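Local atomic coordinates of interferon gamma receptor 1 (Gallus gallus, PDB entry 4EQ3), a protein that probably binds interferon gamma as a membrane-bound cytokine receptor, here represented by an extracellular piece with two fibronectin type III-like domains. Residues V19-N23 with F24-L28; D99-L103 with Q104-K108; A168-M172 with N173-L177. One frame throughout, in Å; residues are numbered along the deposited sequence.

Contact 1 (V19-N23 with F24-L28)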
ATOM      1  N   VAL A  19       3.444  -4.409  12.189  1.00 22.24           N
ATOM      2  CA  VAL A  19       3.474  -3.301  11.251  1.00 23.56           C
ATOM      3  C   VAL A  19       2.697  -3.740  10.016  1.00 25.95           C
ATOM      4  O   VAL A  19       3.027  -4.748   9.391  1.00 23.52           O
ATOM      5  CB  VAL A  19       4.907  -2.897  10.839  1.00 24.59           C
ATOM      6  CG1 VAL A  19       4.852  -1.741   9.853  1.00 23.63           C
ATOM      7  CG2 VAL A  19       5.750  -2.519  12.059  1.00 21.61           C
ATOM      8  N   LYS A  20       1.630  -3.011   9.705  1.00 25.04           N
ATOM      9  CA  LYS A  20       0.809  -3.297   8.533  1.00 22.16           C
ATOM     10  C   LYS A  20       0.931  -2.151   7.548  1.00 20.85           C
ATOM     11  O   LYS A  20       0.612  -1.013   7.876  1.00 23.62           O
ATOM     12  CB  LYS A  20      -0.649  -3.453   8.948  1.00 24.47           C
ATOM     13  CG  LYS A  20      -0.858  -4.520   9.985  1.00 30.38           C
ATOM     14  CD  LYS A  20      -0.576  -5.896   9.417  1.00 34.27           C
ATOM     15  CE  LYS A  20      -1.663  -6.313   8.446  1.00 39.90           C
ATOM     16  NZ  LYS A  20      -1.740  -7.795   8.344  1.00 46.62           N
ATOM     17  N   SER A  21       1.374  -2.450   6.337  1.00 22.77           N
ATOM     18  CA  SER A  21       1.585  -1.427   5.329  1.00 23.14           C
ATOM     19  C   SER A  21       0.854  -1.800   4.055  1.00 23.83           C
ATOM     20  O   SER A  21       1.107  -2.855   3.477  1.00 23.86           O
ATOM     21  CB  SER A  21       3.077  -1.272   5.033  1.00 22.42           C
ATOM     22  OG  SER A  21       3.294  -0.303   4.031  1.00 22.44           O
ATOM     23  N   LYS A  22      -0.092  -0.982   3.651  1.00 22.49           N
ATOM     24  CA  LYS A  22      -0.830  -1.156   2.411  1.00 22.94           C
ATOM     25  C   LYS A  22      -1.104   0.137   1.684  1.00 22.36           C
ATOM     26  O   LYS A  22      -1.631   1.035   2.280  1.00 22.29           O
ATOM     27  CB  LYS A  22      -2.130  -1.910   2.670  1.00 24.29           C
ATOM     28  CG  LYS A  22      -3.007  -2.238   1.485  1.00 25.43           C
ATOM     29  CD  LYS A  22      -3.285  -3.654   1.444  1.00 30.35           C
ATOM     30  CE  LYS A  22      -4.755  -4.006   1.576  1.00 33.63           C
ATOM     31  NZ  LYS A  22      -4.982  -5.286   2.273  1.00 33.50           N
ATOM     32  N   ASN A  23      -0.745   0.192   0.401  1.00 18.50           N
ATOM     33  CA  ASN A  23      -0.967   1.384  -0.407  1.00 20.75           C
ATOM     34  C   ASN A  23      -0.258   2.584   0.193  1.00 22.19           C
ATOM     35  O   ASN A  23      -0.728   3.717   0.085  1.00 19.55           O
ATOM     36  CB  ASN A  23      -2.455   1.663  -0.549  1.00 22.39           C
ATOM     37  CG  ASN A  23      -3.162   0.619  -1.381  1.00 22.73           C
ATOM     38  OD1 ASN A  23      -4.381   0.433  -1.268  1.00 22.80           O
ATOM     39  ND2 ASN A  23      -2.408  -0.071  -2.223  1.00 19.32           N
ATOM     40  N   PHE A  24       0.880   2.318   0.830  1.00 18.23           N
ATOM     41  CA  PHE A  24       1.736   3.367   1.375  1.00 19.57           C
ATOM     42  C   PHE A  24       1.183   3.997   2.642  1.00 19.77           C
ATOM     43  O   PHE A  24       1.719   4.985   3.134  1.00 19.87           O
ATOM     44  CB  PHE A  24       2.034   4.421   0.309  1.00 22.20           C
ATOM     45  CG  PHE A  24       2.777   3.868  -0.871  1.00 25.76           C
ATOM     46  CD1 PHE A  24       4.141   3.628  -0.792  1.00 21.48           C
ATOM     47  CD2 PHE A  24       2.114   3.566  -2.049  1.00 23.91           C
ATOM     48  CE1 PHE A  24       4.834   3.110  -1.882  1.00 24.45           C
ATOM     49  CE2 PHE A  24       2.795   3.044  -3.135  1.00 19.95           C
ATOM     50  CZ  PHE A  24       4.155   2.819  -3.055  1.00 26.10           C
ATOM     51  N   ARG A  25       0.104   3.419   3.162  1.00 21.19           N
ATOM     52  CA  ARG A  25      -0.339   3.725   4.515  1.00 22.23           C
ATOM     53  C   ARG A  25       0.262   2.674   5.440  1.00 21.37           C
ATOM     54  O   ARG A  25      -0.073   1.491   5.361  1.00 17.01           O
ATOM     55  CB  ARG A  25      -1.870   3.729   4.615  1.00 22.68           C
ATOM     56  CG  ARG A  25      -2.417   4.153   5.981  1.00 23.55           C
ATOM     57  CD  ARG A  25      -2.249   5.662   6.265  1.00 22.97           C
ATOM     58  NE  ARG A  25      -3.145   6.506   5.472  1.00 24.38           N
ATOM     59  CZ  ARG A  25      -3.411   7.787   5.741  1.00 26.95           C
ATOM     60  NH1 ARG A  25      -4.238   8.476   4.965  1.00 26.21           N
ATOM     61  NH2 ARG A  25      -2.860   8.383   6.790  1.00 26.49           N
ATOM     62  N   THR A  26       1.168   3.103   6.306  1.00 18.47           N
ATOM     63  CA  THR A  26       1.809   2.174   7.217  1.00 19.77           C
ATOM     64  C   THR A  26       1.397   2.439   8.648  1.00 18.20           C
ATOM     65  O   THR A  26       1.544   3.555   9.154  1.00 19.74           O
ATOM     66  CB  THR A  26       3.341   2.252   7.117  1.00 18.72           C
ATOM     67  OG1 THR A  26       3.733   2.042   5.760  1.00 20.25           O
ATOM     68  CG2 THR A  26       3.981   1.200   7.998  1.00 18.61           C
ATOM     69  N   VAL A  27       0.907   1.401   9.310  1.00 17.32           N
ATOM     70  CA  VAL A  27       0.467   1.546  10.687  1.00 19.36           C
ATOM     71  C   VAL A  27       1.017   0.449  11.582  1.00 19.49           C
ATOM     72  O   VAL A  27       1.061  -0.727  11.206  1.00 18.90           O
ATOM     73  CB  VAL A  27      -1.073   1.605  10.799  1.00 19.68           C
ATOM     74  CG1 VAL A  27      -1.470   2.086  12.181  1.00 21.23           C
ATOM     75  CG2 VAL A  27      -1.644   2.532   9.749  1.00 17.53           C
ATOM     76  N   LEU A  28       1.449   0.858  12.770  1.00 19.49           N
ATOM     77  CA  LEU A  28       1.999  -0.046  13.763  1.00 19.97           C
ATOM     78  C   LEU A  28       0.930  -0.340  14.794  1.00 21.51           C
ATOM     79  O   LEU A  28       0.279   0.571  15.289  1.00 24.44           O
ATOM     80  CB  LEU A  28       3.202   0.599  14.458  1.00 20.57           C
ATOM     81  CG  LEU A  28       3.718  -0.102  15.716  1.00 22.74           C
ATOM     82  CD1 LEU A  28       4.405  -1.430  15.378  1.00 19.46           C
ATOM     83  CD2 LEU A  28       4.683   0.810  16.468  1.00 24.35           C
TER
HETATM   84  O   HOH W   1       2.296  -0.128   1.367  1.00 36.85           O
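Phe24 follows Asn23 round the type I' turn that closes the beta hairpin of strands 17-22 and 25-31 in the N-terminal, fibronectin type III-like domain. Both residues take positive phi, which asparagine accepts readily. Phenylalanine is less usual there, but its buried ring meets Phe132 and Phe196 edge-to-face, while its N donates to a water at 2.9 Å that also hydrogen-bonds Ser21 OG. Arg25 brings the chain back into register: its N reaches Lys22 O at 3.1 Å from well above the carbonyl plane, and its O takes Lys22 N in return. Its side chain, like those of Lys20 and Lys22, lies on the more exposed face, where its length lets NH2 form a salt bridge with Asp68. Thr26 turns to the other face and pairs with Ser21 at a non-hydrogen-bonded position. With chi1 at -55°, OG1 stands beside its own backbone N and reaches Ser21 OG at 2.9 Å; the two hydroxyls share one hydrogen bond in a buried place, with the water as a further partner of Ser21 OG. CG2, the other branch, lies against Val19 CG1. Val27 and Lys20 exchange two nearly straight bonds, Lys20 N to Val27 O and Val27 N to Lys20 O, each 2.8 Å with 173° at the hydrogen. Leu28 then adds a branched apolar end to the buried face, its CD1 lying 3.7 Å from Val19 CG2.

Contact 2 (D99-L103 with Q104-K108)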
ATOM      1  N   ASP A  99       9.824  -6.558  14.218  1.00 23.78           N
ATOM      2  CA  ASP A  99      10.621  -7.153  13.154  1.00 23.99           C
ATOM      3  C   ASP A  99      11.179  -6.040  12.278  1.00 23.13           C
ATOM      4  O   ASP A  99      10.639  -4.927  12.238  1.00 19.91           O
ATOM      5  CB  ASP A  99       9.773  -8.074  12.273  1.00 26.93           C
ATOM      6  CG  ASP A  99       9.259  -9.303  13.012  1.00 33.18           C
ATOM      7  OD1 ASP A  99       9.865  -9.701  14.035  1.00 29.53           O
ATOM      8  OD2 ASP A  99       8.245  -9.876  12.552  1.00 31.23           O
ATOM      9  N   GLU A 100      12.266  -6.344  11.575  1.00 24.83           N
ATOM     10  CA  GLU A 100      12.797  -5.441  10.568  1.00 24.33           C
ATOM     11  C   GLU A 100      11.710  -5.129   9.547  1.00 22.37           C
ATOM     12  O   GLU A 100      10.959  -6.013   9.140  1.00 21.41           O
ATOM     13  CB  GLU A 100      13.984  -6.091   9.858  1.00 25.92           C
ATOM     14  CG  GLU A 100      14.504  -5.313   8.663  1.00 24.65           C
ATOM     15  CD  GLU A 100      15.778  -5.933   8.093  1.00 30.07           C
ATOM     16  OE1 GLU A 100      16.172  -7.020   8.561  1.00 31.36           O
ATOM     17  OE2 GLU A 100      16.380  -5.334   7.184  1.00 31.90           O
ATOM     18  N   PHE A 101      11.639  -3.874   9.124  1.00 20.12           N
ATOM     19  CA  PHE A 101      10.629  -3.483   8.151  1.00 21.98           C
ATOM     20  C   PHE A 101      11.263  -2.832   6.938  1.00 20.44           C
ATOM     21  O   PHE A 101      12.029  -1.873   7.059  1.00 20.62           O
ATOM     22  CB  PHE A 101       9.575  -2.556   8.766  1.00 18.54           C
ATOM     23  CG  PHE A 101       8.586  -2.010   7.757  1.00 21.11           C
ATOM     24  CD1 PHE A 101       7.437  -2.724   7.430  1.00 19.42           C
ATOM     25  CD2 PHE A 101       8.810  -0.795   7.133  1.00 19.51           C
ATOM     26  CE1 PHE A 101       6.524  -2.221   6.498  1.00 21.17           C
ATOM     27  CE2 PHE A 101       7.903  -0.286   6.206  1.00 22.22           C
ATOM     28  CZ  PHE A 101       6.764  -0.999   5.884  1.00 19.01           C
ATOM     29  N   VAL A 102      10.927  -3.371   5.772  1.00 18.17           N
ATOM     30  CA  VAL A 102      11.356  -2.827   4.499  1.00 19.39           C
ATOM     31  C   VAL A 102      10.141  -2.669   3.599  1.00 20.10           C
ATOM     32  O   VAL A 102       9.487  -3.652   3.259  1.00 20.08           O
ATOM     33  CB  VAL A 102      12.355  -3.766   3.818  1.00 20.88           C
ATOM     34  CG1 VAL A 102      12.849  -3.142   2.542  1.00 22.09           C
ATOM     35  CG2 VAL A 102      13.512  -4.070   4.763  1.00 20.70           C
ATOM     36  N   LEU A 103       9.837  -1.433   3.222  1.00 18.52           N
ATOM     37  CA  LEU A 103       8.618  -1.147   2.466  1.00 21.88           C
ATOM     38  C   LEU A 103       8.506  -1.968   1.186  1.00 21.95           C
ATOM     39  O   LEU A 103       7.445  -2.501   0.886  1.00 23.20           O
ATOM     40  CB  LEU A 103       8.495   0.349   2.162  1.00 20.86           C
ATOM     41  CG  LEU A 103       7.184   0.788   1.493  1.00 25.83           C
ATOM     42  CD1 LEU A 103       5.985   0.496   2.387  1.00 25.33           C
ATOM     43  CD2 LEU A 103       7.245   2.267   1.142  1.00 25.08           C
ATOM     44  N   GLN A 104       9.604  -2.083   0.445  1.00 24.10           N
ATOM     45  CA  GLN A 104       9.622  -2.844  -0.802  1.00 25.71           C
ATOM     46  C   GLN A 104       9.286  -4.317  -0.587  1.00 27.12           C
ATOM     47  O   GLN A 104       8.717  -4.973  -1.465  1.00 24.75           O
ATOM     48  CB  GLN A 104      11.001  -2.728  -1.477  1.00 26.96           C
ATOM     49  CG  GLN A 104      11.184  -3.598  -2.716  1.00 25.95           C
ATOM     50  CD  GLN A 104      11.703  -4.984  -2.391  1.00 27.30           C
ATOM     51  OE1 GLN A 104      12.622  -5.142  -1.588  1.00 27.97           O
ATOM     52  NE2 GLN A 104      11.120  -5.996  -3.015  1.00 28.00           N
ATOM     53  N   LYS A 105       9.657  -4.840   0.576  1.00 26.01           N
ATOM     54  CA  LYS A 105       9.452  -6.249   0.876  1.00 26.59           C
ATOM     55  C   LYS A 105       8.118  -6.460   1.561  1.00 25.75           C
ATOM     56  O   LYS A 105       7.384  -7.386   1.236  1.00 26.93           O
ATOM     57  CB  LYS A 105      10.561  -6.779   1.786  1.00 24.41           C
ATOM     58  CG  LYS A 105      11.944  -6.773   1.157  1.00 28.76           C
ATOM     59  CD  LYS A 105      13.010  -7.134   2.189  1.00 30.11           C
ATOM     60  CE  LYS A 105      12.731  -8.479   2.860  1.00 36.10           C
ATOM     61  NZ  LYS A 105      13.751  -8.796   3.912  1.00 39.45           N
ATOM     62  N   HIS A 106       7.815  -5.604   2.523  1.00 25.89           N
ATOM     63  CA  HIS A 106       6.676  -5.846   3.389  1.00 28.63           C
ATOM     64  C   HIS A 106       5.431  -5.049   3.041  1.00 27.84           C
ATOM     65  O   HIS A 106       4.334  -5.397   3.464  1.00 27.89           O
ATOM     66  CB  HIS A 106       7.081  -5.602   4.844  1.00 27.89           C
ATOM     67  CG  HIS A 106       8.284  -6.387   5.262  1.00 27.31           C
ATOM     68  ND1 HIS A 106       8.351  -7.759   5.141  1.00 31.09           N
ATOM     69  CD2 HIS A 106       9.465  -5.998   5.799  1.00 26.07           C
ATOM     70  CE1 HIS A 106       9.523  -8.180   5.584  1.00 30.45           C
ATOM     71  NE2 HIS A 106      10.217  -7.131   5.990  1.00 29.47           N
ATOM     72  N   GLY A 107       5.592  -3.974   2.282  1.00 26.03           N
ATOM     73  CA  GLY A 107       4.455  -3.148   1.924  1.00 25.35           C
ATOM     74  C   GLY A 107       3.578  -3.810   0.876  1.00 26.19           C
ATOM     75  O   GLY A 107       4.081  -4.291  -0.133  1.00 30.22           O
ATOM     76  N   LYS A 108       2.265  -3.834   1.097  1.00 23.09           N
ATOM     77  CA  LYS A 108       1.376  -4.465   0.130  1.00 21.46           C
ATOM     78  C   LYS A 108       0.763  -3.409  -0.761  1.00 22.27           C
ATOM     79  O   LYS A 108       0.525  -2.285  -0.323  1.00 23.99           O
ATOM     80  CB  LYS A 108       0.260  -5.252   0.826  1.00 25.09           C
ATOM     81  CG  LYS A 108       0.690  -6.565   1.470  1.00 30.05           C
ATOM     82  CD  LYS A 108      -0.520  -7.453   1.753  1.00 32.03           C
ATOM     83  CE  LYS A 108      -0.298  -8.309   2.997  1.00 38.88           C
ATOM     84  NZ  LYS A 108      -1.483  -9.176   3.304  1.00 42.41           N
TER
HETATM   85  O   HOH W   2       5.437  -1.912  -1.228  1.00 37.75           O
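The short helix 103-106, a single turn following the last strand of the N-terminal domain, begins with Val102 at its N-cap position, where valine has no side-chain acceptor to offer and its carbonyl takes up the helical N-H groups. Val102 O holds two donors: His106 N lies 2.7 Å away, almost in line with the C=O bond, whereas Lys105 N, 2.9 Å from the same oxygen, comes in above the carbonyl plane. At the far end Gly107 N donates to Leu103 O over 2.7 Å. Having no side chain, Gly107 can lie close beneath that carbonyl, and a water gives its protons to both Leu103 O and Gly107 O. In His106, CG stands anti to its own carbonyl carbon (chi1 -54°), which lays the ring back along the incoming chain, its CD2 edge 3.0 Å from Val102 N; its CB sits 3.8 Å from Phe101 CE1. The two aromatic planes are inclined by 35°. Over one face of the imidazole lies CB of Lys105, whose flexible aliphatic chain crosses Val102, CD coming 3.8 Å from Val102 CB. Phe101 and Leu103, both apolar and buried, touch Ser21 of strand 17-22. Such a lone helical turn on the way into the second domain is consistent with the interdomain linker of class II cytokine receptors.

Contact 3 (A168-M172 with N173-L177)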
ATOM      1  N   ALA A 168       2.141   2.755 -18.517  1.00 29.54           N
ATOM      2  CA  ALA A 168       2.997   3.461 -17.575  1.00 29.18           C
ATOM      3  C   ALA A 168       3.122   4.940 -17.939  1.00 32.27           C
ATOM      4  O   ALA A 168       2.459   5.414 -18.860  1.00 31.34           O
ATOM      5  CB  ALA A 168       4.371   2.794 -17.511  1.00 31.76           C
ATOM      6  N   ASP A 169       3.969   5.660 -17.206  1.00 35.05           N
ATOM      7  CA  ASP A 169       4.158   7.093 -17.416  1.00 37.42           C
ATOM      8  C   ASP A 169       2.829   7.840 -17.373  1.00 39.76           C
ATOM      9  O   ASP A 169       2.651   8.840 -18.073  1.00 42.40           O
ATOM     10  CB  ASP A 169       4.830   7.351 -18.761  1.00 40.38           C
ATOM     11  CG  ASP A 169       6.112   6.571 -18.929  1.00 42.68           C
ATOM     12  OD1 ASP A 169       6.950   6.581 -17.998  1.00 42.57           O
ATOM     13  OD2 ASP A 169       6.281   5.949 -20.001  1.00 46.97           O
ATOM     14  N   CYS A 170       1.906   7.358 -16.549  1.00 33.28           N
ATOM     15  CA  CYS A 170       0.565   7.930 -16.468  1.00 35.46           C
ATOM     16  C   CYS A 170       0.548   9.215 -15.652  1.00 35.60           C
ATOM     17  O   CYS A 170       1.069   9.260 -14.536  1.00 31.42           O
ATOM     18  CB  CYS A 170      -0.403   6.906 -15.877  1.00 30.28           C
ATOM     19  SG  CYS A 170      -0.320   5.294 -16.711  1.00 31.90           S
ATOM     20  N   GLU A 171      -0.067  10.230 -16.206  1.00 40.39           N
ATOM     21  CA  GLU A 171      -0.164  11.504 -15.550  1.00 43.62           C
ATOM     22  C   GLU A 171      -1.028  11.468 -14.264  1.00 41.30           C
ATOM     23  O   GLU A 171      -2.084  10.944 -14.265  1.00 41.04           O
ATOM     24  CB  GLU A 171      -0.682  12.515 -16.560  1.00 48.00           C
ATOM     25  CG  GLU A 171       0.267  13.560 -16.989  1.00 54.69           C
ATOM     26  CD  GLU A 171       1.309  13.077 -17.946  1.00 61.50           C
ATOM     27  OE1 GLU A 171       1.053  13.018 -19.150  1.00 63.03           O
ATOM     28  OE2 GLU A 171       2.428  12.778 -17.495  1.00 62.17           O
HETATM   29  N   MSE A 172      -0.532  12.005 -13.165  1.00 33.08           N
HETATM   30  CA  MSE A 172      -1.265  11.963 -11.909  1.00 38.21           C
HETATM   31  C   MSE A 172      -1.487  10.524 -11.457  1.00 34.02           C
HETATM   32  O   MSE A 172      -2.405  10.258 -10.778  1.00 30.97           O
HETATM   33  CB  MSE A 172      -2.626  12.700 -12.018  1.00 42.21           C
HETATM   34  CG  MSE A 172      -2.647  14.185 -11.650  1.00 50.87           C
HETATM   35 SE   MSE A 172      -4.187  15.341 -12.192  1.00 99.21          SE
HETATM   36  CE  MSE A 172      -4.351  14.785 -14.002  1.00 58.14           C
ATOM     37  N   ASN A 173      -0.646   9.609 -11.913  1.00 37.32           N
ATOM     38  CA  ASN A 173      -0.812   8.200 -11.561  1.00 33.87           C
ATOM     39  C   ASN A 173      -2.115   7.594 -12.073  1.00 33.74           C
ATOM     40  O   ASN A 173      -2.515   6.519 -11.634  1.00 29.30           O
ATOM     41  CB  ASN A 173      -0.732   8.024 -10.045  1.00 33.14           C
ATOM     42  CG  ASN A 173       0.588   8.508  -9.477  1.00 33.52           C
ATOM     43  OD1 ASN A 173       1.619   8.450 -10.150  1.00 33.97           O
ATOM     44  ND2 ASN A 173       0.565   8.987  -8.234  1.00 31.60           N
ATOM     45  N   GLU A 174      -2.775   8.288 -12.995  1.00 28.36           N
ATOM     46  CA  GLU A 174      -4.018   7.790 -13.569  1.00 31.17           C
ATOM     47  C   GLU A 174      -3.794   7.319 -15.003  1.00 27.96           C
ATOM     48  O   GLU A 174      -3.553   8.128 -15.906  1.00 27.89           O
ATOM     49  CB  GLU A 174      -5.105   8.862 -13.505  1.00 31.44           C
ATOM     50  CG  GLU A 174      -5.430   9.298 -12.080  1.00 35.76           C
ATOM     51  CD  GLU A 174      -6.393  10.484 -12.021  1.00 46.37           C
ATOM     52  OE1 GLU A 174      -6.140  11.497 -12.716  1.00 49.18           O
ATOM     53  OE2 GLU A 174      -7.398  10.402 -11.273  1.00 44.35           O
ATOM     54  N   CYS A 175      -3.870   6.005 -15.198  1.00 27.06           N
ATOM     55  CA  CYS A 175      -3.573   5.399 -16.490  1.00 28.48           C
ATOM     56  C   CYS A 175      -4.837   5.099 -17.274  1.00 29.94           C
ATOM     57  O   CYS A 175      -5.860   4.720 -16.715  1.00 27.52           O
ATOM     58  CB  CYS A 175      -2.806   4.094 -16.306  1.00 28.31           C
ATOM     59  SG  CYS A 175      -1.336   4.255 -15.289  1.00 29.16           S
ATOM     60  N   ASN A 176      -4.731   5.235 -18.584  1.00 26.31           N
ATOM     61  CA  ASN A 176      -5.826   4.934 -19.485  1.00 31.75           C
ATOM     62  C   ASN A 176      -5.303   4.126 -20.663  1.00 30.57           C
ATOM     63  O   ASN A 176      -4.194   4.362 -21.142  1.00 32.79           O
ATOM     64  CB  ASN A 176      -6.485   6.231 -19.944  1.00 30.19           C
ATOM     65  CG  ASN A 176      -7.361   6.041 -21.156  1.00 36.96           C
ATOM     66  OD1 ASN A 176      -6.868   5.773 -22.255  1.00 39.57           O
ATOM     67  ND2 ASN A 176      -8.672   6.190 -20.969  1.00 34.82           N
ATOM     68  N   LEU A 177      -6.094   3.170 -21.128  1.00 31.44           N
ATOM     69  CA  LEU A 177      -5.673   2.315 -22.228  1.00 34.31           C
ATOM     70  C   LEU A 177      -6.850   2.023 -23.147  1.00 38.47           C
ATOM     71  O   LEU A 177      -7.955   1.741 -22.677  1.00 34.64           O
ATOM     72  CB  LEU A 177      -5.120   1.005 -21.668  1.00 34.37           C
ATOM     73  CG  LEU A 177      -4.450   0.013 -22.611  1.00 35.54           C
ATOM     74  CD1 LEU A 177      -3.200   0.627 -23.227  1.00 38.45           C
ATOM     75  CD2 LEU A 177      -4.112  -1.269 -21.855  1.00 33.61           C
TER
HETATM   76  O   HOH W   3       2.719   7.675 -12.317  1.00 36.85           O
HETATM   77  O   HOH W   4      -1.608   9.516 -18.065  1.00 36.92           O
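Between Cys170 and Cys175 the backbone doubles back through two overlapping turns, with Asn173 N donating to Cys170 O at 3.2 Å and Glu174 N to Glu171 O at 3.0 Å. The second bond is the straighter at hydrogen, 165°, yet both donors stand well above the plane of the carbonyl they use. The reversal depends on Met172 and Asn173, each with left-handed helical phi and psi. Asparagine is at home in that conformation; Met172 is present as selenomethionine, from the labelling of the protein.

The side chains of the two cysteines lock the loop. Cys170 SG and Cys175 SG are joined at 2.0 Å, and the C-S-S-C torsion of 107° is positive, so the bridge has right-handed twist. In both residues the sulfur lies beside its own backbone N, anti to the carbonyl carbon, which directs the two SG atoms at each other across a CA separation of 4.9 Å. Cys170 CB also comes within 3.4 Å of Glu174 O. This loop belongs to the second fibronectin type III-like domain, where it carries the chain from strand 161-168 of the four-stranded sheet to strand 175-180 of the three-stranded one. Cys175, already on the new strand, is buried against Val127, Tyr150 and Val167, a small apolar residue suited to such a place.

Outside, charged and flexible groups prevail. Glu174 sends an extended side chain obliquely across Met172: its CG lies 3.4 Å from Met172 O, and its OE1 is 3.8 Å from Met172 CB. A water donates to Glu174 O at 3.2 Å; its approach to Glu171 N is implausibly short and therefore doubtful.

Contacts 1 and 2 belong together: their centres are about 9 Å apart, and the chain leaving the helical turn pairs with the hairpin, Lys108 probably exchanging backbone hydrogen bonds with Ser21 and Asn23. Leu103 and Phe101 of contact 2 also pack on the buried face of contact 1. Both are partly buried, with apolar groups inward and charged ones at the surface. Contact 3 sits apart in the other domain, about 24 Å from contact 1 between centres, and is largely a surface feature. Their chemistry follows suit: regular strand pairing with a buried hydroxyl pair in contact 1, carbonyl-centred helical bonds in contact 2, and a covalent bridge closing irregular backbone in contact 3.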